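Methyl transferase from Methanosarcina acetivorans (Methanosarcina acetivorans, PDB 6MRO) binds S-adenosyl-L-homocysteine and two calcium ions, and probably acts as an S-adenosylmethionine-dependent methyltransferase. Local coordinates at residues A[3-6]-A[7-10]; A[116-119]-A[120-123]; A[139-143]-A[144-148]. The protein carries 1 engineered substitution. All blocks are in the same frame, centred on the assembly; numbering follows the deposited sequence.

Contact 1 of 3, residues A[3-6]-A[7-10]; sequences WDEV and YKGT. With SAH (S-adenosyl-L-homocysteine), chain B.
The indole of Trp3 lays one face over the ribose of S-adenosyl-L-homocysteine (SAH), its CE3 3.3 Å from SAH C2', with the sugar displaced toward the rim of the ring. Tyr7 has SAH C3' at its edge, in the ring plane, and donates from OH to SAH O3' over 2.6 Å. Its CG lies anti to the carbonyl carbon (chi1 -79°), which sends the ring toward the ribose. Trp3 O also sits at the edge, 3.3 Å from Tyr7 CD1, while Val6 CG2 approaches obliquely.

Tyr7 is the first residue to leave the helix, and its N gives Asp4 O only a weak bond. Lys8 N reaches Glu5 O more directly (3.1 Å, 159°), and Lys8 then centres an inverse gamma turn. On the exposed side Lys8 NZ meets Glu5 OE2 from the syn side, tilted out of the carboxylate plane, in a salt bridge of 3.0 Å. Gly9 suits its place because at its backbone angles a side chain would be jammed against the preceding carbonyl O.

Tyr7 OH is also hydrogen-bonded to Trp13 NE1. The helix end thus grips SAH at its ribose, by an aromatic face and a fixed phenol.

Contact 2 of 3, residues A[116-119]-A[120-123]; sequences ERLL and FTRH
Phe120 N to Glu116 O, at 2.9 Å, is the first of four main-chain bonds of the i to i+4 kind. Thr121 N, Arg122 N and His123 N bond in turn to Arg117 O, Leu118 O and Leu119 O, as in any regular alpha-helix.

Side chains add hydrogen bonds of their own to this backbone. Thr121 OG1 stands between its own N and carbonyl carbon (chi1 61°), and from there it donates to Leu118 O at 2.6 Å, giving that oxygen two donors; threonine suits a buried helical site because its hydroxyl is satisfied one turn back. Leu119 O likewise takes two bonds, from His123 N and from His123 ND1 (3.3 Å, 155°). The oxygen lies in the imidazole plane, whereas ND1 comes from above the carbonyl plane. His123 NE2 is bonded to Asp92, so both ring nitrogens are engaged, consistent with a positively charged ring. With alanine in place of the histidine, Asp92 would probably lose this mate and Leu119 O would keep its main-chain donor alone.

Beyond the bonds, Leu119 CD1 is in van der Waals contact with His123 CE1 at 3.5 Å, the two side chains pointing the same way.

Helix 114-127 forms the beta-alpha-beta crossover between the parallel strands 100-106 and 132-139 of a sheet with strand order 3-2-1-4-5-7-6, seventh strand antiparallel, that of the Rossmann-like class I methyltransferases. The buried Phe120 packs on Leu108 and Ile112 in the loop before the helix, and Thr121 touches Thr161 and Phe162 of helix 155-162. Arg117, bonded to the carbonyl of Phe109, ties the helix to that same loop.

Contact 3 of 3, residues A[139-143]-A[144-148]; sequences FSDKE and PGEYE. With CA (calcium ion), chain C; CA (calcium ion), chain D.
Asp141 shares two calcium ions with Glu146 and one with Glu148. From CB, 4.0 Å from the calcium of chain D, its side chain heads for the ions with CG anti to the backbone N (chi1 177°). CG carries the two oxygens, both of which hold the chain C calcium. OD1 binds it at 2.6 Å and also accepts from Glu143 N at 3.0 Å, closing an Asx turn that fixes the carboxylate's rotation. OD2 bridges, 2.5 Å from the chain C ion and 2.4 Å from the chain D ion.

Glu146 OE2 bridges the pair too. Glu148 brings OE1 to the chain C ion at 2.4 Å, its carboxylate plane turned 66° from that of Asp141; the same OE1 accepts from a water on the chain D ion. The close approach of Asp141 OD2 and Glu146 OE2, 2.7 Å, would probably be repulsive without the metals. Glu143 O, Gly145 O and a water complete seven ligand atoms; a side chain at Gly145 would strike Tyr147.

The loop joins strand 132-139 to helix 155-162, whose Glu157, with Arg152 O and two waters, completes the second site. Ser140 and Lys142 touch the adjacent strand 184-193.

The three contacts lie on different elements and do not touch. Contacts 1 and 3 are at the surface, on the short helix 2-6 with its following loop and on the loop after strand 132-139; contact 2, on helix 114-127, is partly buried. Their chemistry follows: aromatic and hydroxyl groups for a ribose in contact 1, backbone bonds reinforced by threonine and histidine in contact 2, and clustered carboxylates probably made tolerable by the metals in contact 3. Contacts 2 and 3 are related through helix 155-162, which packs against Thr121 and supplies Glu157 to a calcium. Contact 1 lines the SAH pocket, which contact 2 approaches through Phe120, its side chain about 4 Å from that of the SAH-binding Val88.

Contact 1 of 3, residues A[3-6]-A[7-10]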
loop_
_atom_site.group_PDB
_atom_site.type_symbol
_atom_site.label_atom_id
_atom_site.label_comp_id
_atom_site.label_asym_id
_atom_site.label_seq_id
_atom_site.Cartn_x
_atom_site.Cartn_y
_atom_site.Cartn_z
ATOM N N TRP A 3 -0.880 16.570 -0.042
ATOM C CA TRP A 3 -0.033 15.567 -0.657
ATOM C C TRP A 3 0.727 16.083 -1.872
ATOM O O TRP A 3 1.806 15.562 -2.165
ATOM C CB TRP A 3 -0.876 14.342 -0.987
ATOM C CG TRP A 3 -1.319 13.677 0.288
ATOM C CD1 TRP A 3 -2.569 13.707 0.851
ATOM C CD2 TRP A 3 -0.489 12.934 1.194
ATOM N NE1 TRP A 3 -2.573 12.994 2.032
ATOM C CE2 TRP A 3 -1.309 12.510 2.264
ATOM C CE3 TRP A 3 0.864 12.575 1.196
ATOM C CZ2 TRP A 3 -0.815 11.753 3.331
ATOM C CZ3 TRP A 3 1.342 11.807 2.243
ATOM C CH2 TRP A 3 0.504 11.409 3.302
ATOM N N ASP A 4 0.228 17.113 -2.562
ATOM C CA ASP A 4 1.077 17.745 -3.564
ATOM C C ASP A 4 2.301 18.384 -2.919
ATOM O O ASP A 4 3.386 18.399 -3.514
ATOM C CB ASP A 4 0.296 18.776 -4.368
ATOM C CG ASP A 4 -1.001 18.218 -4.910
ATOM O OD1 ASP A 4 -0.948 17.199 -5.625
ATOM O OD2 ASP A 4 -2.060 18.844 -4.680
ATOM N N GLU A 5 2.150 18.913 -1.702
ATOM C CA GLU A 5 3.271 19.592 -1.056
ATOM C C GLU A 5 4.417 18.625 -0.769
ATOM O O GLU A 5 5.591 18.956 -0.982
ATOM C CB GLU A 5 2.817 20.269 0.241
ATOM C CG GLU A 5 1.994 21.525 0.045
ATOM C CD GLU A 5 2.688 22.538 -0.838
ATOM O OE1 GLU A 5 3.872 22.833 -0.582
ATOM O OE2 GLU A 5 2.046 23.050 -1.777
ATOM N N VAL A 6 4.101 17.425 -0.279
ATOM C CA VAL A 6 5.171 16.523 0.114
ATOM C C VAL A 6 5.927 15.985 -1.090
ATOM O O VAL A 6 7.099 15.618 -0.961
ATOM C CB VAL A 6 4.632 15.374 0.998
ATOM C CG1 VAL A 6 3.804 15.937 2.172
ATOM C CG2 VAL A 6 3.843 14.396 0.188
ATOM N N TYR A 7 5.327 15.980 -2.277
ATOM C CA TYR A 7 6.042 15.497 -3.450
ATOM C C TYR A 7 6.795 16.601 -4.182
ATOM O O TYR A 7 7.320 16.359 -5.276
ATOM C CB TYR A 7 5.080 14.753 -4.385
ATOM C CG TYR A 7 4.830 13.348 -3.860
ATOM C CD1 TYR A 7 3.655 13.030 -3.207
ATOM C CD2 TYR A 7 5.809 12.367 -3.960
ATOM C CE1 TYR A 7 3.425 11.750 -2.697
ATOM C CE2 TYR A 7 5.602 11.070 -3.445
ATOM C CZ TYR A 7 4.406 10.774 -2.817
ATOM O OH TYR A 7 4.207 9.497 -2.321
ATOM N N LYS A 8 6.899 17.788 -3.576
ATOM C CA LYS A 8 7.806 18.842 -4.036
ATOM C C LYS A 8 9.216 18.547 -3.513
ATOM O O LYS A 8 9.787 19.257 -2.684
ATOM C CB LYS A 8 7.302 20.201 -3.577
ATOM C CG LYS A 8 6.035 20.646 -4.278
ATOM C CD LYS A 8 5.510 21.950 -3.703
ATOM C CE LYS A 8 4.299 22.416 -4.499
ATOM N NZ LYS A 8 3.862 23.779 -4.112
ATOM N N GLY A 9 9.784 17.462 -4.027
ATOM C CA GLY A 9 11.018 16.925 -3.492
ATOM C C GLY A 9 10.885 15.426 -3.309
ATOM O O GLY A 9 10.090 14.790 -4.002
ATOM N N THR A 10 11.634 14.857 -2.367
ATOM C CA THR A 10 11.718 13.409 -2.192
ATOM C C THR A 10 11.433 13.086 -0.732
ATOM O O THR A 10 12.342 13.168 0.114
ATOM C CB THR A 10 13.092 12.891 -2.597
ATOM O OG1 THR A 10 13.406 13.341 -3.922
ATOM C CG2 THR A 10 13.126 11.380 -2.559
HETATM N N SAH B . 3.167 3.626 -1.564
HETATM C CA SAH B . 4.161 4.670 -1.877
HETATM C CB SAH B . 3.797 5.978 -1.188
HETATM C CG SAH B . 3.545 5.832 0.313
HETATM S SD SAH B . 3.302 7.409 1.164
HETATM C C SAH B . 5.567 4.255 -1.474
HETATM O O SAH B . 5.759 3.217 -0.822
HETATM O OXT SAH B . 6.531 4.969 -1.789
HETATM C "C5'" SAH B . 1.483 7.368 1.206
HETATM C "C4'" SAH B . 0.845 7.771 -0.125
HETATM O "O4'" SAH B . -0.570 7.720 0.009
HETATM C "C3'" SAH B . 1.200 9.171 -0.622
HETATM O "O3'" SAH B . 1.712 9.043 -1.940
HETATM C "C2'" SAH B . -0.121 9.925 -0.558
HETATM O "O2'" SAH B . -0.292 10.915 -1.562
HETATM C "C1'" SAH B . -1.137 8.804 -0.698
HETATM N N9 SAH B . -2.459 9.067 -0.120
HETATM C C8 SAH B . -2.763 9.581 1.121
HETATM N N7 SAH B . -4.101 9.601 1.254
HETATM C C5 SAH B . -4.651 9.087 0.127
HETATM C C6 SAH B . -5.966 8.879 -0.278
HETATM N N6 SAH B . -6.979 9.204 0.514
HETATM N N1 SAH B . -6.207 8.332 -1.511
HETATM C C2 SAH B . -5.159 7.986 -2.345
HETATM N N3 SAH B . -3.856 8.204 -1.955
HETATM C C4 SAH B . -3.621 8.734 -0.731
#

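Contact 2 of 3, residues A[116-119]-A[120-123]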
loop_
_atom_site.group_PDB
_atom_site.type_symbol
_atom_site.label_atom_id
_atom_site.label_comp_id
_atom_site.label_asym_id
_atom_site.label_seq_id
_atom_site.Cartn_x
_atom_site.Cartn_y
_atom_site.Cartn_z
ATOM N N GLU A 116 -11.327 8.171 9.344
ATOM C CA GLU A 116 -11.461 7.630 8.001
ATOM C C GLU A 116 -11.143 6.142 7.924
ATOM O O GLU A 116 -11.208 5.569 6.834
ATOM C CB GLU A 116 -10.557 8.403 7.029
ATOM C CG GLU A 116 -10.850 9.909 6.927
ATOM C CD GLU A 116 -12.294 10.230 6.548
ATOM O OE1 GLU A 116 -12.806 9.645 5.571
ATOM O OE2 GLU A 116 -12.918 11.088 7.208
ATOM N N ARG A 117 -10.821 5.497 9.052
ATOM C CA ARG A 117 -10.328 4.121 9.016
ATOM C C ARG A 117 -11.426 3.127 8.639
ATOM O O ARG A 117 -11.189 2.217 7.837
ATOM C CB ARG A 117 -9.703 3.747 10.364
ATOM C CG ARG A 117 -8.261 4.217 10.543
ATOM C CD ARG A 117 -7.384 3.116 11.133
ATOM N NE ARG A 117 -6.078 3.587 11.605
ATOM C CZ ARG A 117 -5.087 4.002 10.814
ATOM N NH1 ARG A 117 -5.248 4.035 9.498
ATOM N NH2 ARG A 117 -3.930 4.396 11.337
ATOM N N LEU A 118 -12.624 3.255 9.221
ATOM C CA LEU A 118 -13.697 2.320 8.882
ATOM C C LEU A 118 -14.052 2.423 7.406
ATOM O O LEU A 118 -14.145 1.407 6.705
ATOM C CB LEU A 118 -14.935 2.569 9.751
ATOM C CG LEU A 118 -16.288 2.097 9.182
ATOM C CD1 LEU A 118 -16.337 0.579 8.991
ATOM C CD2 LEU A 118 -17.469 2.557 10.052
ATOM N N LEU A 119 -14.251 3.652 6.920
ATOM C CA LEU A 119 -14.505 3.876 5.499
ATOM C C LEU A 119 -13.395 3.282 4.640
ATOM O O LEU A 119 -13.661 2.659 3.604
ATOM C CB LEU A 119 -14.639 5.377 5.236
ATOM C CG LEU A 119 -15.026 5.829 3.831
ATOM C CD1 LEU A 119 -16.388 5.262 3.492
ATOM C CD2 LEU A 119 -15.020 7.352 3.720
ATOM N N PHE A 120 -12.143 3.468 5.057
ATOM C CA PHE A 120 -11.014 2.911 4.317
ATOM C C PHE A 120 -11.146 1.398 4.176
ATOM O O PHE A 120 -11.085 0.858 3.066
ATOM C CB PHE A 120 -9.717 3.297 5.024
ATOM C CG PHE A 120 -8.480 2.686 4.430
ATOM C CD1 PHE A 120 -7.922 1.552 4.993
ATOM C CD2 PHE A 120 -7.859 3.263 3.327
ATOM C CE1 PHE A 120 -6.766 0.993 4.469
ATOM C CE2 PHE A 120 -6.698 2.705 2.796
ATOM C CZ PHE A 120 -6.155 1.566 3.378
ATOM N N THR A 121 -11.350 0.695 5.294
ATOM C CA THR A 121 -11.475 -0.759 5.233
ATOM C C THR A 121 -12.620 -1.176 4.314
ATOM O O THR A 121 -12.491 -2.142 3.554
ATOM C CB THR A 121 -11.684 -1.352 6.632
ATOM O OG1 THR A 121 -12.900 -0.845 7.212
ATOM C CG2 THR A 121 -10.528 -1.023 7.541
ATOM N N ARG A 122 -13.731 -0.463 4.358
ATOM C CA ARG A 122 -14.872 -0.843 3.532
ATOM C C ARG A 122 -14.609 -0.695 2.049
ATOM O O ARG A 122 -15.031 -1.491 1.285
ATOM C CB ARG A 122 -16.183 -0.154 3.955
ATOM C CG ARG A 122 -17.389 -0.497 3.054
ATOM C CD ARG A 122 -18.504 -1.378 3.684
ATOM N NE ARG A 122 -19.454 -2.025 2.735
ATOM C CZ ARG A 122 -20.735 -1.685 2.546
ATOM N NH1 ARG A 122 -21.283 -0.702 3.231
ATOM N NH2 ARG A 122 -21.472 -2.320 1.661
ATOM N N HIS A 123 -13.903 0.349 1.667
ATOM C CA HIS A 123 -13.617 0.543 0.249
ATOM C C HIS A 123 -12.624 -0.485 -0.261
ATOM O O HIS A 123 -12.786 -1.016 -1.366
ATOM C CB HIS A 123 -13.098 1.961 0.007
ATOM C CG HIS A 123 -14.185 2.941 -0.285
ATOM N ND1 HIS A 123 -14.848 3.634 0.705
ATOM C CD2 HIS A 123 -14.772 3.297 -1.452
ATOM C CE1 HIS A 123 -15.777 4.396 0.157
ATOM N NE2 HIS A 123 -15.753 4.209 -1.150
#

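Contact 3 of 3, residues A[139-143]-A[144-148]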
loop_
_atom_site.group_PDB
_atom_site.type_symbol
_atom_site.label_atom_id
_atom_site.label_comp_id
_atom_site.label_asym_id
_atom_site.label_seq_id
_atom_site.Cartn_x
_atom_site.Cartn_y
_atom_site.Cartn_z
ATOM N N PHE A 139 4.741 0.800 9.870
ATOM C CA PHE A 139 5.689 0.797 10.976
ATOM C C PHE A 139 5.066 0.104 12.182
ATOM O O PHE A 139 3.875 0.258 12.451
ATOM C CB PHE A 139 6.094 2.225 11.335
ATOM C CG PHE A 139 6.816 2.937 10.239
ATOM C CD1 PHE A 139 7.968 2.401 9.691
ATOM C CD2 PHE A 139 6.329 4.131 9.735
ATOM C CE1 PHE A 139 8.637 3.051 8.659
ATOM C CE2 PHE A 139 6.994 4.784 8.714
ATOM C CZ PHE A 139 8.148 4.237 8.175
ATOM N N SER A 140 5.875 -0.659 12.914
ATOM C CA SER A 140 5.357 -1.471 14.004
ATOM C C SER A 140 5.385 -0.706 15.323
ATOM O O SER A 140 6.290 0.095 15.594
ATOM C CB SER A 140 6.144 -2.780 14.147
ATOM O OG SER A 140 7.531 -2.557 14.312
ATOM N N ASP A 141 4.380 -0.979 16.147
ATOM C CA ASP A 141 4.203 -0.362 17.455
ATOM C C ASP A 141 4.175 -1.474 18.494
ATOM O O ASP A 141 3.187 -2.215 18.603
ATOM C CB ASP A 141 2.917 0.459 17.486
ATOM C CG ASP A 141 2.624 1.066 18.840
ATOM O OD1 ASP A 141 3.404 0.875 19.800
ATOM O OD2 ASP A 141 1.588 1.758 18.941
ATOM N N LYS A 142 5.257 -1.592 19.250
ATOM C CA LYS A 142 5.307 -2.520 20.367
ATOM C C LYS A 142 5.456 -1.791 21.695
ATOM O O LYS A 142 5.785 -2.422 22.704
ATOM C CB LYS A 142 6.447 -3.520 20.170
ATOM C CG LYS A 142 6.365 -4.282 18.841
ATOM C CD LYS A 142 7.733 -4.801 18.427
ATOM C CE LYS A 142 7.634 -5.815 17.301
ATOM N NZ LYS A 142 8.980 -6.388 16.990
ATOM N N GLU A 143 5.216 -0.463 21.725
ATOM C CA GLU A 143 5.409 0.242 22.986
ATOM C C GLU A 143 4.073 0.527 23.649
ATOM O O GLU A 143 3.134 0.971 22.974
ATOM C CB GLU A 143 6.172 1.544 22.771
ATOM C CG GLU A 143 7.624 1.315 22.394
ATOM C CD GLU A 143 8.586 1.717 23.496
ATOM O OE1 GLU A 143 9.726 1.201 23.493
ATOM O OE2 GLU A 143 8.201 2.535 24.362
ATOM N N PRO A 144 3.961 0.296 24.958
ATOM C CA PRO A 144 2.679 0.526 25.640
ATOM C C PRO A 144 2.324 2.004 25.661
ATOM O O PRO A 144 3.195 2.869 25.786
ATOM C CB PRO A 144 2.927 -0.017 27.054
ATOM C CG PRO A 144 4.419 -0.005 27.223
ATOM C CD PRO A 144 4.999 -0.241 25.862
ATOM N N GLY A 145 1.031 2.288 25.528
ATOM C CA GLY A 145 0.559 3.651 25.417
ATOM C C GLY A 145 0.650 4.155 23.987
ATOM O O GLY A 145 1.211 3.513 23.098
ATOM N N GLU A 146 0.088 5.338 23.759
ATOM C CA GLU A 146 0.012 5.881 22.402
ATOM C C GLU A 146 0.608 7.279 22.340
ATOM O O GLU A 146 0.065 8.190 21.713
ATOM C CB GLU A 146 -1.424 5.871 21.897
ATOM C CG GLU A 146 -1.900 4.478 21.512
ATOM C CD GLU A 146 -1.231 3.971 20.256
ATOM O OE1 GLU A 146 -1.690 4.320 19.146
ATOM O OE2 GLU A 146 -0.245 3.215 20.382
ATOM N N TYR A 147 1.766 7.455 22.971
ATOM C CA TYR A 147 2.458 8.735 22.920
ATOM C C TYR A 147 3.367 8.894 21.704
ATOM O O TYR A 147 3.828 10.009 21.452
ATOM C CB TYR A 147 3.308 8.947 24.173
ATOM C CG TYR A 147 2.702 8.498 25.487
ATOM C CD1 TYR A 147 2.990 7.241 26.011
ATOM C CD2 TYR A 147 1.866 9.338 26.216
ATOM C CE1 TYR A 147 2.460 6.828 27.221
ATOM C CE2 TYR A 147 1.330 8.933 27.429
ATOM C CZ TYR A 147 1.631 7.674 27.924
ATOM O OH TYR A 147 1.102 7.258 29.127
ATOM N N GLU A 148 3.648 7.831 20.953
ATOM C CA GLU A 148 4.661 7.931 19.909
ATOM C C GLU A 148 4.140 8.714 18.707
ATOM O O GLU A 148 2.970 8.605 18.321
ATOM C CB GLU A 148 5.153 6.544 19.478
ATOM C CG GLU A 148 4.085 5.555 19.048
ATOM C CD GLU A 148 3.493 4.761 20.221
ATOM O OE1 GLU A 148 2.345 4.314 20.093
ATOM O OE2 GLU A 148 4.159 4.583 21.264
HETATM CA CA CA C . 1.832 2.305 21.350
HETATM CA CA CA D . -0.228 2.845 17.897
HETATM O O HOH W 1 1.242 4.707 17.991
HETATM O O HOH W 2 0.571 0.361 21.648
HETATM O O HOH W 3 -1.580 4.027 16.209
#